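Local coordinates for succinate dehydrogenase subunit A (Mycolicibacterium smegmatis, PDB 7D6V), which probably carries out the FAD-dependent oxidation of succinate to fumarate and passes the electrons on to the iron-sulfur subunit of the respiratory complex, at residues K39-M49 and S220-D228; V168-E176 and G186-T194. All coordinates share one frame; numbering follows the deposited sequence.

Both contacts lie in the FAD-binding domain, and both touch the same cofactor at different places. Contact 1 (39-49 with 220-228) follows FAD from the flavin methyl group past the pyrophosphate and ribose to one side of the adenine, whereas contact 2 (168-176 with 186-194) reads the adenine through the backbone of Ile174. Their centres are about 15 Å apart, and contact 2 is nested within the chain loop that contact 1 closes. They also meet directly: Ser40 O lies 3.0 Å from Glu171 N, a probable hydrogen bond, and Trp223 CH2 packs 3.3 Å from Arg192 NH1. The adenine amino group N6A is held from both contacts, weakly by Asp228 OD2 in contact 1.

Contact 1. Residues K39-M49 and S220-D228; sequences KSLFGKAHTVM and SNSWEYTGD. With FAD (flavin-adenine dinucleotide), chain D.
His46 and Tyr225 meet beside the covalent histidyl-flavin bond of the FAD-binding domain, a linkage characteristic of succinate dehydrogenases. His46 NE2 is 1.7 Å from FAD C8M, which sits near the plane of the imidazole. The other ring nitrogen, ND1, points its N-H at Ser222 OG, although the modelled separation is too short to be trusted in detail. Tyr225 comes over one face of the imidazole, its CE2 4.0 Å above the plane and displaced toward the rim; the two ring planes are inclined by 33° in an oblique arrangement. At its far end Tyr225 OH donates to the phosphate oxygen O2A of FAD, which lies in the plane of the phenol ring.

Glu224 bridges the 39-49 loop and the ribose. Its CG lies between backbone N and carbonyl carbon (chi1 67°), and the extended remainder carries the carboxylate to three donors. Glu224 OE2 accepts from FAD O2B at 2.8 Å. Through its syn lone pair the same oxygen accepts from Ser40 OG at 3.2 Å, while Glu224 OE1 takes a weak bond from His46 N. Trp223, which also meets Trp52 of the iron-sulfur subunit, packs its CH2 3.6 Å from Lys39 CD. A bend at chi3 (-87°) then turns the lysine toward Asp228: Lys39 NZ reaches Asp228 OD2 at 2.7 Å in a salt bridge, nearly along the carboxylate C-O axis.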
loop_
_atom_site.group_PDB
_atom_site.type_symbol
_atom_site.label_atom_id
_atom_site.label_comp_id
_atom_site.label_asym_id
_atom_site.label_seq_id
_atom_site.Cartn_x
_atom_site.Cartn_y
_atom_site.Cartn_z
ATOM N N LYS A 39 -6.724 -15.868 -4.115
ATOM C CA LYS A 39 -8.100 -15.424 -4.279
ATOM C C LYS A 39 -8.177 -13.969 -4.723
ATOM O O LYS A 39 -9.147 -13.573 -5.376
ATOM C CB LYS A 39 -8.866 -15.623 -2.973
ATOM C CG LYS A 39 -10.281 -16.108 -3.147
ATOM C CD LYS A 39 -11.102 -15.805 -1.915
ATOM C CE LYS A 39 -10.986 -16.904 -0.891
ATOM N NZ LYS A 39 -11.772 -16.599 0.329
ATOM N N SER A 40 -7.167 -13.171 -4.395
ATOM C CA SER A 40 -7.071 -11.769 -4.763
ATOM C C SER A 40 -6.014 -11.596 -5.852
ATOM O O SER A 40 -5.500 -12.569 -6.410
ATOM C CB SER A 40 -6.767 -10.924 -3.524
ATOM O OG SER A 40 -5.609 -11.389 -2.856
ATOM N N LEU A 41 -5.707 -10.344 -6.176
ATOM C CA LEU A 41 -4.634 -10.067 -7.116
ATOM C C LEU A 41 -3.280 -10.375 -6.479
ATOM O O LEU A 41 -3.138 -10.456 -5.257
ATOM C CB LEU A 41 -4.679 -8.608 -7.574
ATOM C CG LEU A 41 -5.796 -8.199 -8.538
ATOM C CD1 LEU A 41 -5.757 -6.705 -8.806
ATOM C CD2 LEU A 41 -5.700 -8.964 -9.835
ATOM N N PHE A 42 -2.277 -10.556 -7.333
ATOM C CA PHE A 42 -0.939 -10.902 -6.870
ATOM C C PHE A 42 -0.344 -9.761 -6.052
ATOM O O PHE A 42 -0.254 -8.625 -6.523
ATOM C CB PHE A 42 -0.045 -11.225 -8.066
ATOM C CG PHE A 42 1.247 -11.893 -7.702
ATOM C CD1 PHE A 42 1.342 -12.688 -6.576
ATOM C CD2 PHE A 42 2.369 -11.732 -8.496
ATOM C CE1 PHE A 42 2.532 -13.302 -6.247
ATOM C CE2 PHE A 42 3.557 -12.345 -8.172
ATOM C CZ PHE A 42 3.639 -13.130 -7.045
ATOM N N GLY A 43 0.069 -10.071 -4.824
ATOM C CA GLY A 43 0.661 -9.073 -3.957
ATOM C C GLY A 43 -0.316 -8.244 -3.159
ATOM O O GLY A 43 0.069 -7.197 -2.632
ATOM N N LYS A 44 -1.571 -8.674 -3.046
ATOM C CA LYS A 44 -2.605 -7.909 -2.357
ATOM C C LYS A 44 -3.239 -8.702 -1.220
ATOM O O LYS A 44 -4.405 -8.491 -0.885
ATOM C CB LYS A 44 -3.674 -7.444 -3.343
ATOM C CG LYS A 44 -3.130 -6.646 -4.508
ATOM C CD LYS A 44 -4.191 -5.744 -5.098
ATOM C CE LYS A 44 -3.626 -4.890 -6.210
ATOM N NZ LYS A 44 -2.361 -4.232 -5.807
ATOM N N ALA A 45 -2.485 -9.611 -0.613
ATOM C CA ALA A 45 -2.990 -10.395 0.501
ATOM C C ALA A 45 -3.036 -9.552 1.773
ATOM O O ALA A 45 -2.537 -8.427 1.825
ATOM C CB ALA A 45 -2.131 -11.638 0.713
ATOM N N HIS A 46 -3.639 -10.122 2.819
ATOM C CA HIS A 46 -3.834 -9.400 4.072
ATOM C C HIS A 46 -2.518 -9.015 4.737
ATOM O O HIS A 46 -2.513 -8.157 5.624
ATOM C CB HIS A 46 -4.679 -10.248 5.023
ATOM C CG HIS A 46 -5.067 -9.549 6.288
ATOM N ND1 HIS A 46 -6.202 -8.775 6.395
ATOM C CD2 HIS A 46 -4.478 -9.522 7.507
ATOM C CE1 HIS A 46 -6.291 -8.294 7.621
ATOM N NE2 HIS A 46 -5.257 -8.731 8.316
ATOM N N THR A 47 -1.404 -9.623 4.323
ATOM C CA THR A 47 -0.105 -9.281 4.891
ATOM C C THR A 47 0.239 -7.809 4.683
ATOM O O THR A 47 0.966 -7.225 5.494
ATOM C CB THR A 47 0.971 -10.186 4.283
ATOM O OG1 THR A 47 0.628 -11.554 4.520
ATOM C CG2 THR A 47 2.335 -9.912 4.892
ATOM N N VAL A 48 -0.289 -7.185 3.626
ATOM C CA VAL A 48 0.020 -5.786 3.340
ATOM C C VAL A 48 -0.437 -4.860 4.456
ATOM O O VAL A 48 0.081 -3.748 4.586
ATOM C CB VAL A 48 -0.615 -5.339 2.003
ATOM C CG1 VAL A 48 -0.126 -6.193 0.861
ATOM C CG2 VAL A 48 -2.132 -5.344 2.084
ATOM N N MET A 49 -1.408 -5.287 5.267
ATOM C CA MET A 49 -2.002 -4.409 6.265
ATOM C C MET A 49 -1.182 -4.307 7.543
ATOM O O MET A 49 -1.427 -3.397 8.340
ATOM C CB MET A 49 -3.417 -4.884 6.599
ATOM C CG MET A 49 -4.340 -4.951 5.398
ATOM S SD MET A 49 -6.023 -5.421 5.828
ATOM C CE MET A 49 -6.607 -3.903 6.570
ATOM N N SER A 220 -10.965 -6.563 11.888
ATOM C CA SER A 220 -9.967 -5.836 11.118
ATOM C C SER A 220 -9.508 -6.603 9.887
ATOM O O SER A 220 -8.562 -6.174 9.220
ATOM C CB SER A 220 -8.764 -5.506 12.000
ATOM O OG SER A 220 -8.153 -6.684 12.488
ATOM N N ASN A 221 -10.160 -7.713 9.563
ATOM C CA ASN A 221 -9.653 -8.640 8.566
ATOM C C ASN A 221 -10.220 -8.337 7.182
ATOM O O ASN A 221 -11.232 -7.651 7.029
ATOM C CB ASN A 221 -9.969 -10.077 8.973
ATOM C CG ASN A 221 -9.237 -10.499 10.235
ATOM O OD1 ASN A 221 -9.454 -11.585 10.759
ATOM N ND2 ASN A 221 -8.357 -9.637 10.725
ATOM N N SER A 222 -9.543 -8.871 6.168
ATOM C CA SER A 222 -9.816 -8.566 4.774
ATOM C C SER A 222 -11.062 -9.294 4.276
ATOM O O SER A 222 -11.660 -10.116 4.971
ATOM C CB SER A 222 -8.619 -8.943 3.901
ATOM O OG SER A 222 -7.410 -8.445 4.441
ATOM N N TRP A 223 -11.440 -8.979 3.034
ATOM C CA TRP A 223 -12.544 -9.669 2.375
ATOM C C TRP A 223 -12.288 -11.166 2.253
ATOM O O TRP A 223 -13.235 -11.958 2.244
ATOM C CB TRP A 223 -12.776 -9.054 0.993
ATOM C CG TRP A 223 -13.475 -9.957 0.026
ATOM C CD1 TRP A 223 -14.816 -10.163 -0.082
ATOM C CD2 TRP A 223 -12.862 -10.784 -0.972
ATOM N NE1 TRP A 223 -15.079 -11.064 -1.081
ATOM C CE2 TRP A 223 -13.895 -11.461 -1.642
ATOM C CE3 TRP A 223 -11.539 -11.017 -1.359
ATOM C CZ2 TRP A 223 -13.648 -12.355 -2.679
ATOM C CZ3 TRP A 223 -11.298 -11.903 -2.387
ATOM C CH2 TRP A 223 -12.346 -12.562 -3.034
ATOM N N GLU A 224 -11.026 -11.571 2.175
ATOM C CA GLU A 224 -10.660 -12.948 1.880
ATOM C C GLU A 224 -10.573 -13.837 3.115
ATOM O O GLU A 224 -10.348 -15.042 2.974
ATOM C CB GLU A 224 -9.324 -12.977 1.133
ATOM C CG GLU A 224 -8.141 -12.526 1.970
ATOM C CD GLU A 224 -6.950 -12.123 1.127
ATOM O OE1 GLU A 224 -5.898 -11.784 1.705
ATOM O OE2 GLU A 224 -7.066 -12.142 -0.115
ATOM N N TYR A 225 -10.754 -13.288 4.315
ATOM C CA TYR A 225 -10.613 -14.064 5.548
ATOM C C TYR A 225 -11.944 -14.726 5.904
ATOM O O TYR A 225 -12.579 -14.429 6.915
ATOM C CB TYR A 225 -10.112 -13.176 6.679
ATOM C CG TYR A 225 -8.610 -13.131 6.797
ATOM C CD1 TYR A 225 -7.802 -13.362 5.694
ATOM C CD2 TYR A 225 -7.998 -12.858 8.009
ATOM C CE1 TYR A 225 -6.432 -13.321 5.797
ATOM C CE2 TYR A 225 -6.628 -12.816 8.120
ATOM C CZ TYR A 225 -5.849 -13.048 7.013
ATOM O OH TYR A 225 -4.479 -13.008 7.121
ATOM N N THR A 226 -12.351 -15.662 5.051
ATOM C CA THR A 226 -13.615 -16.365 5.215
ATOM C C THR A 226 -13.449 -17.746 5.829
ATOM O O THR A 226 -14.370 -18.564 5.748
ATOM C CB THR A 226 -14.340 -16.480 3.873
ATOM O OG1 THR A 226 -13.558 -17.271 2.971
ATOM C CG2 THR A 226 -14.571 -15.108 3.270
ATOM N N GLY A 227 -12.304 -18.029 6.439
ATOM C CA GLY A 227 -12.084 -19.325 7.037
ATOM C C GLY A 227 -11.741 -20.427 6.066
ATOM O O GLY A 227 -11.751 -21.599 6.458
ATOM N N ASP A 228 -11.456 -20.095 4.812
ATOM C CA ASP A 228 -10.985 -21.094 3.867
ATOM C C ASP A 228 -9.635 -21.628 4.323
ATOM O O ASP A 228 -8.870 -20.946 5.012
ATOM C CB ASP A 228 -10.868 -20.493 2.470
ATOM C CG ASP A 228 -12.200 -20.049 1.914
ATOM O OD1 ASP A 228 -13.231 -20.640 2.291
ATOM O OD2 ASP A 228 -12.219 -19.106 1.100
HETATM P PA FAD D . -2.385 -13.769 4.140
HETATM O O1A FAD D . -1.200 -13.245 3.419
HETATM O O2A FAD D . -3.181 -12.855 4.990
HETATM O O5B FAD D . -3.387 -14.340 3.036
HETATM C C5B FAD D . -3.506 -15.714 2.715
HETATM C C4B FAD D . -3.627 -15.883 1.210
HETATM O O4B FAD D . -4.428 -17.019 0.903
HETATM C C3B FAD D . -4.288 -14.724 0.505
HETATM O O3B FAD D . -3.534 -14.464 -0.669
HETATM C C2B FAD D . -5.638 -15.248 0.093
HETATM O O2B FAD D . -6.127 -14.637 -1.094
HETATM C C1B FAD D . -5.341 -16.701 -0.135
HETATM N N9A FAD D . -6.560 -17.518 -0.028
HETATM C C8A FAD D . -7.376 -17.596 1.022
HETATM N N7A FAD D . -8.390 -18.443 0.775
HETATM C C5A FAD D . -8.227 -18.920 -0.462
HETATM C C6A FAD D . -8.934 -19.854 -1.351
HETATM N N6A FAD D . -10.058 -20.474 -0.962
HETATM N N1A FAD D . -8.420 -20.068 -2.568
HETATM C C2A FAD D . -7.300 -19.472 -2.984
HETATM N N3A FAD D . -6.611 -18.616 -2.233
HETATM C C4A FAD D . -7.016 -18.307 -0.987
HETATM N N1 FAD D . 1.070 -9.317 12.653
HETATM C C2 FAD D . 2.218 -8.816 13.150
HETATM O O2 FAD D . 3.097 -9.604 13.510
HETATM N N3 FAD D . 2.453 -7.510 13.276
HETATM C C4 FAD D . 1.558 -6.599 12.919
HETATM O O4 FAD D . 1.799 -5.392 13.044
HETATM C C4X FAD D . 0.271 -7.052 12.367
HETATM N N5 FAD D . -0.678 -6.183 11.984
HETATM C C5X FAD D . -1.838 -6.630 11.480
HETATM C C6 FAD D . -2.805 -5.720 11.087
HETATM C C7 FAD D . -4.005 -6.169 10.571
HETATM C C7M FAD D . -5.062 -5.194 10.144
HETATM C C8 FAD D . -4.254 -7.619 10.438
HETATM C C8M FAD D . -5.556 -8.107 9.877
HETATM C C9 FAD D . -3.292 -8.533 10.824
HETATM C C9A FAD D . -2.094 -8.084 11.342
HETATM N N10 FAD D . -1.121 -9.005 11.737
HETATM C C10 FAD D . 0.078 -8.507 12.252
HETATM C "C1'" FAD D . -1.340 -10.440 11.599
HETATM C "C2'" FAD D . -0.561 -10.958 10.395
HETATM O "O2'" FAD D . -0.568 -9.987 9.352
HETATM C "C3'" FAD D . -1.161 -12.227 9.818
HETATM O "O3'" FAD D . -1.042 -13.263 10.783
HETATM C "C4'" FAD D . -0.419 -12.646 8.559
HETATM O "O4'" FAD D . -0.532 -11.628 7.575
HETATM C "C5'" FAD D . -0.960 -13.933 7.968
HETATM O "O5'" FAD D . -0.343 -14.111 6.702
HETATM P P FAD D . -0.625 -15.374 5.771
HETATM O O1P FAD D . 0.459 -15.415 4.754
HETATM O O2P FAD D . -0.854 -16.575 6.617
HETATM O O3P FAD D . -2.021 -15.042 5.044
#

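Contact 2. Residues V168-E176 and G186-T194; sequences VFHETSITE and GAFGYYRET. With FAD (flavin-adenine dinucleotide), chain D.
The adenine end of the FAD pocket is lined on one side by a beta hairpin with a classic bulge. Ile174 pairs with Gly189 as an antiparallel non-hydrogen-bonded pair, which leaves its backbone N and O directed away from the partner strand and toward the cofactor: Ile174 N donates to FAD N1A at 3.1 Å in an almost straight bond (172°), and FAD N6A donates to Ile174 O at 3.2 Å. Ser173 and Tyr190 form the neighbouring hydrogen-bonded pair, joined in both directions. Beyond Ile174 the register shifts by one at the bulge, where Thr175 and Glu176 both face Phe188 and Phe188 O accepts from Thr175 N (2.9 Å) and Glu176 N (3.2 Å).

Tyr190 bends back over the partner strand. Its CG stands between the backbone N and the carbonyl carbon (chi1 62°), which lays the ring over Ser173: Ser173 CB lies 4.0 Å from the centroid of the Tyr190 ring, a CH-pi contact over the face. Thr175 CG2 meets the edge of the same ring, 3.5 Å from Tyr190 CE1. Where strand 184-191 ends and strand 172-179 begins, Arg192 N donates to Glu171 O. A salt bridge joins Glu171 OE1 to Arg192 NH1 at 3.2 Å, though the hydrogen bond in it is weak; carboxylate and guanidinium planes are 26° apart.

Strand 197-200 flanks strand 184-191 on its other side; Thr172 and Ile174 pack on Val37 of strand 34-37, while Phe188 and Thr175 lean on helix 458-469.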
loop_
_atom_site.group_PDB
_atom_site.type_symbol
_atom_site.label_atom_id
_atom_site.label_comp_id
_atom_site.label_asym_id
_atom_site.label_seq_id
_atom_site.Cartn_x
_atom_site.Cartn_y
_atom_site.Cartn_z
ATOM N N VAL A 168 1.702 -18.358 -11.367
ATOM C CA VAL A 168 0.820 -17.701 -10.411
ATOM C C VAL A 168 -0.578 -17.647 -11.003
ATOM O O VAL A 168 -0.760 -17.207 -12.144
ATOM C CB VAL A 168 1.319 -16.288 -10.059
ATOM C CG1 VAL A 168 0.448 -15.676 -8.977
ATOM C CG2 VAL A 168 2.768 -16.329 -9.617
ATOM N N PHE A 169 -1.563 -18.099 -10.232
ATOM C CA PHE A 169 -2.971 -18.062 -10.617
ATOM C C PHE A 169 -3.682 -17.132 -9.639
ATOM O O PHE A 169 -4.226 -17.582 -8.629
ATOM C CB PHE A 169 -3.611 -19.456 -10.604
ATOM C CG PHE A 169 -2.926 -20.465 -11.485
ATOM C CD1 PHE A 169 -3.507 -20.864 -12.676
ATOM C CD2 PHE A 169 -1.728 -21.044 -11.105
ATOM C CE1 PHE A 169 -2.896 -21.800 -13.479
ATOM C CE2 PHE A 169 -1.112 -21.978 -11.909
ATOM C CZ PHE A 169 -1.699 -22.358 -13.095
ATOM N N HIS A 170 -3.687 -15.839 -9.938
ATOM C CA HIS A 170 -4.388 -14.884 -9.098
ATOM C C HIS A 170 -5.854 -14.801 -9.509
ATOM O O HIS A 170 -6.236 -15.203 -10.611
ATOM C CB HIS A 170 -3.741 -13.501 -9.172
ATOM C CG HIS A 170 -3.827 -12.864 -10.521
ATOM N ND1 HIS A 170 -4.775 -11.917 -10.842
ATOM C CD2 HIS A 170 -3.076 -13.034 -11.633
ATOM C CE1 HIS A 170 -4.605 -11.534 -12.095
ATOM N NE2 HIS A 170 -3.581 -12.198 -12.597
ATOM N N GLU A 171 -6.675 -14.273 -8.598
ATOM C CA GLU A 171 -8.125 -14.202 -8.783
ATOM C C GLU A 171 -8.720 -15.593 -8.992
ATOM O O GLU A 171 -9.636 -15.784 -9.791
ATOM C CB GLU A 171 -8.495 -13.276 -9.946
ATOM C CG GLU A 171 -8.168 -11.801 -9.751
ATOM C CD GLU A 171 -8.988 -11.148 -8.662
ATOM O OE1 GLU A 171 -10.148 -11.562 -8.465
ATOM O OE2 GLU A 171 -8.487 -10.209 -8.015
ATOM N N THR A 172 -8.188 -16.576 -8.270
ATOM C CA THR A 172 -8.645 -17.956 -8.351
ATOM C C THR A 172 -8.964 -18.447 -6.948
ATOM O O THR A 172 -8.179 -18.237 -6.021
ATOM C CB THR A 172 -7.590 -18.855 -9.001
ATOM O OG1 THR A 172 -7.184 -18.287 -10.251
ATOM C CG2 THR A 172 -8.149 -20.242 -9.251
ATOM N N SER A 173 -10.110 -19.102 -6.795
ATOM C CA SER A 173 -10.599 -19.545 -5.498
ATOM C C SER A 173 -10.732 -21.059 -5.498
ATOM O O SER A 173 -11.365 -21.628 -6.391
ATOM C CB SER A 173 -11.942 -18.889 -5.173
ATOM O OG SER A 173 -12.446 -19.341 -3.931
ATOM N N ILE A 174 -10.139 -21.705 -4.500
ATOM C CA ILE A 174 -10.170 -23.157 -4.363
ATOM C C ILE A 174 -11.318 -23.529 -3.440
ATOM O O ILE A 174 -11.440 -22.986 -2.336
ATOM C CB ILE A 174 -8.833 -23.696 -3.827
ATOM C CG1 ILE A 174 -7.708 -23.429 -4.826
ATOM C CG2 ILE A 174 -8.939 -25.178 -3.530
ATOM C CD1 ILE A 174 -7.885 -24.124 -6.153
ATOM N N THR A 175 -12.165 -24.455 -3.890
ATOM C CA THR A 175 -13.348 -24.844 -3.138
ATOM C C THR A 175 -13.300 -26.264 -2.596
ATOM O O THR A 175 -14.094 -26.590 -1.710
ATOM C CB THR A 175 -14.608 -24.695 -4.003
ATOM O OG1 THR A 175 -14.624 -25.710 -5.012
ATOM C CG2 THR A 175 -14.636 -23.333 -4.668
ATOM N N GLU A 176 -12.406 -27.112 -3.095
ATOM C CA GLU A 176 -12.336 -28.491 -2.641
ATOM C C GLU A 176 -10.919 -29.013 -2.818
ATOM O O GLU A 176 -10.168 -28.552 -3.678
ATOM C CB GLU A 176 -13.325 -29.381 -3.403
ATOM C CG GLU A 176 -13.661 -30.690 -2.713
ATOM C CD GLU A 176 -14.577 -30.500 -1.518
ATOM O OE1 GLU A 176 -14.079 -30.163 -0.423
ATOM O OE2 GLU A 176 -15.801 -30.684 -1.676
ATOM N N GLY A 186 -5.069 -33.376 -5.509
ATOM C CA GLY A 186 -5.186 -32.144 -6.258
ATOM C C GLY A 186 -6.190 -31.210 -5.620
ATOM O O GLY A 186 -6.789 -31.509 -4.589
ATOM N N ALA A 187 -6.360 -30.060 -6.267
ATOM C CA ALA A 187 -7.269 -29.022 -5.807
ATOM C C ALA A 187 -8.216 -28.633 -6.930
ATOM O O ALA A 187 -7.824 -28.586 -8.097
ATOM C CB ALA A 187 -6.505 -27.789 -5.318
ATOM N N PHE A 188 -9.463 -28.352 -6.567
ATOM C CA PHE A 188 -10.501 -27.960 -7.506
ATOM C C PHE A 188 -11.009 -26.572 -7.141
ATOM O O PHE A 188 -11.251 -26.284 -5.968
ATOM C CB PHE A 188 -11.651 -28.974 -7.496
ATOM C CG PHE A 188 -12.798 -28.611 -8.391
ATOM C CD1 PHE A 188 -12.802 -28.989 -9.721
ATOM C CD2 PHE A 188 -13.881 -27.906 -7.900
ATOM C CE1 PHE A 188 -13.858 -28.662 -10.542
ATOM C CE2 PHE A 188 -14.935 -27.574 -8.720
ATOM C CZ PHE A 188 -14.924 -27.955 -10.040
ATOM N N GLY A 189 -11.165 -25.716 -8.142
ATOM C CA GLY A 189 -11.636 -24.376 -7.883
ATOM C C GLY A 189 -12.185 -23.734 -9.135
ATOM O O GLY A 189 -12.394 -24.393 -10.153
ATOM N N TYR A 190 -12.407 -22.426 -9.051
ATOM C CA TYR A 190 -12.961 -21.674 -10.164
ATOM C C TYR A 190 -12.197 -20.372 -10.336
ATOM O O TYR A 190 -11.610 -19.845 -9.388
ATOM C CB TYR A 190 -14.458 -21.376 -9.963
ATOM C CG TYR A 190 -14.755 -20.521 -8.754
ATOM C CD1 TYR A 190 -15.002 -21.096 -7.520
ATOM C CD2 TYR A 190 -14.788 -19.137 -8.847
ATOM C CE1 TYR A 190 -15.270 -20.321 -6.415
ATOM C CE2 TYR A 190 -15.051 -18.356 -7.748
ATOM C CZ TYR A 190 -15.294 -18.953 -6.535
ATOM O OH TYR A 190 -15.560 -18.180 -5.431
ATOM N N TYR A 191 -12.218 -19.859 -11.560
ATOM C CA TYR A 191 -11.708 -18.527 -11.845
ATOM C C TYR A 191 -12.775 -17.499 -11.507
ATOM O O TYR A 191 -13.929 -17.638 -11.917
ATOM C CB TYR A 191 -11.314 -18.405 -13.314
ATOM C CG TYR A 191 -10.080 -19.178 -13.705
ATOM C CD1 TYR A 191 -10.170 -20.305 -14.506
ATOM C CD2 TYR A 191 -8.824 -18.767 -13.292
ATOM C CE1 TYR A 191 -9.049 -21.008 -14.872
ATOM C CE2 TYR A 191 -7.696 -19.465 -13.654
ATOM C CZ TYR A 191 -7.815 -20.583 -14.446
ATOM O OH TYR A 191 -6.691 -21.283 -14.812
ATOM N N ARG A 192 -12.392 -16.466 -10.758
ATOM C CA ARG A 192 -13.352 -15.421 -10.426
ATOM C C ARG A 192 -13.830 -14.697 -11.674
ATOM O O ARG A 192 -15.023 -14.420 -11.817
ATOM C CB ARG A 192 -12.744 -14.429 -9.437
ATOM C CG ARG A 192 -12.504 -14.982 -8.053
ATOM C CD ARG A 192 -12.186 -13.862 -7.085
ATOM N NE ARG A 192 -13.393 -13.174 -6.643
ATOM C CZ ARG A 192 -13.415 -11.937 -6.160
ATOM N NH1 ARG A 192 -12.292 -11.244 -6.057
ATOM N NH2 ARG A 192 -14.561 -11.394 -5.783
ATOM N N GLU A 193 -12.918 -14.411 -12.604
ATOM C CA GLU A 193 -13.256 -13.580 -13.756
ATOM C C GLU A 193 -14.317 -14.233 -14.634
ATOM O O GLU A 193 -15.270 -13.578 -15.067
ATOM C CB GLU A 193 -11.997 -13.288 -14.569
ATOM C CG GLU A 193 -12.273 -12.808 -15.980
ATOM C CD GLU A 193 -11.035 -12.805 -16.846
ATOM O OE1 GLU A 193 -9.992 -13.314 -16.390
ATOM O OE2 GLU A 193 -11.103 -12.287 -17.979
ATOM N N THR A 194 -14.171 -15.528 -14.910
ATOM C CA THR A 194 -15.032 -16.205 -15.866
ATOM C C THR A 194 -15.984 -17.212 -15.243
ATOM O O THR A 194 -16.961 -17.592 -15.895
ATOM C CB THR A 194 -14.187 -16.924 -16.928
ATOM O OG1 THR A 194 -13.207 -17.745 -16.286
ATOM C CG2 THR A 194 -13.485 -15.919 -17.817
HETATM P PA FAD D . -2.385 -13.769 4.140
HETATM O O1A FAD D . -1.200 -13.245 3.419
HETATM O O2A FAD D . -3.181 -12.855 4.990
HETATM O O5B FAD D . -3.387 -14.340 3.036
HETATM C C5B FAD D . -3.506 -15.714 2.715
HETATM C C4B FAD D . -3.627 -15.883 1.210
HETATM O O4B FAD D . -4.428 -17.019 0.903
HETATM C C3B FAD D . -4.288 -14.724 0.505
HETATM O O3B FAD D . -3.534 -14.464 -0.669
HETATM C C2B FAD D . -5.638 -15.248 0.093
HETATM O O2B FAD D . -6.127 -14.637 -1.094
HETATM C C1B FAD D . -5.341 -16.701 -0.135
HETATM N N9A FAD D . -6.560 -17.518 -0.028
HETATM C C8A FAD D . -7.376 -17.596 1.022
HETATM N N7A FAD D . -8.390 -18.443 0.775
HETATM C C5A FAD D . -8.227 -18.920 -0.462
HETATM C C6A FAD D . -8.934 -19.854 -1.351
HETATM N N6A FAD D . -10.058 -20.474 -0.962
HETATM N N1A FAD D . -8.420 -20.068 -2.568
HETATM C C2A FAD D . -7.300 -19.472 -2.984
HETATM N N3A FAD D . -6.611 -18.616 -2.233
HETATM C C4A FAD D . -7.016 -18.307 -0.987
HETATM N N1 FAD D . 1.070 -9.317 12.653
HETATM C C2 FAD D . 2.218 -8.816 13.150
HETATM O O2 FAD D . 3.097 -9.604 13.510
HETATM N N3 FAD D . 2.453 -7.510 13.276
HETATM C C4 FAD D . 1.558 -6.599 12.919
HETATM O O4 FAD D . 1.799 -5.392 13.044
HETATM C C4X FAD D . 0.271 -7.052 12.367
HETATM N N5 FAD D . -0.678 -6.183 11.984
HETATM C C5X FAD D . -1.838 -6.630 11.480
HETATM C C6 FAD D . -2.805 -5.720 11.087
HETATM C C7 FAD D . -4.005 -6.169 10.571
HETATM C C7M FAD D . -5.062 -5.194 10.144
HETATM C C8 FAD D . -4.254 -7.619 10.438
HETATM C C8M FAD D . -5.556 -8.107 9.877
HETATM C C9 FAD D . -3.292 -8.533 10.824
HETATM C C9A FAD D . -2.094 -8.084 11.342
HETATM N N10 FAD D . -1.121 -9.005 11.737
HETATM C C10 FAD D . 0.078 -8.507 12.252
HETATM C "C1'" FAD D . -1.340 -10.440 11.599
HETATM C "C2'" FAD D . -0.561 -10.958 10.395
HETATM O "O2'" FAD D . -0.568 -9.987 9.352
HETATM C "C3'" FAD D . -1.161 -12.227 9.818
HETATM O "O3'" FAD D . -1.042 -13.263 10.783
HETATM C "C4'" FAD D . -0.419 -12.646 8.559
HETATM O "O4'" FAD D . -0.532 -11.628 7.575
HETATM C "C5'" FAD D . -0.960 -13.933 7.968
HETATM O "O5'" FAD D . -0.343 -14.111 6.702
HETATM P P FAD D . -0.625 -15.374 5.771
HETATM O O1P FAD D . 0.459 -15.415 4.754
HETATM O O2P FAD D . -0.854 -16.575 6.617
HETATM O O3P FAD D . -2.021 -15.042 5.044
#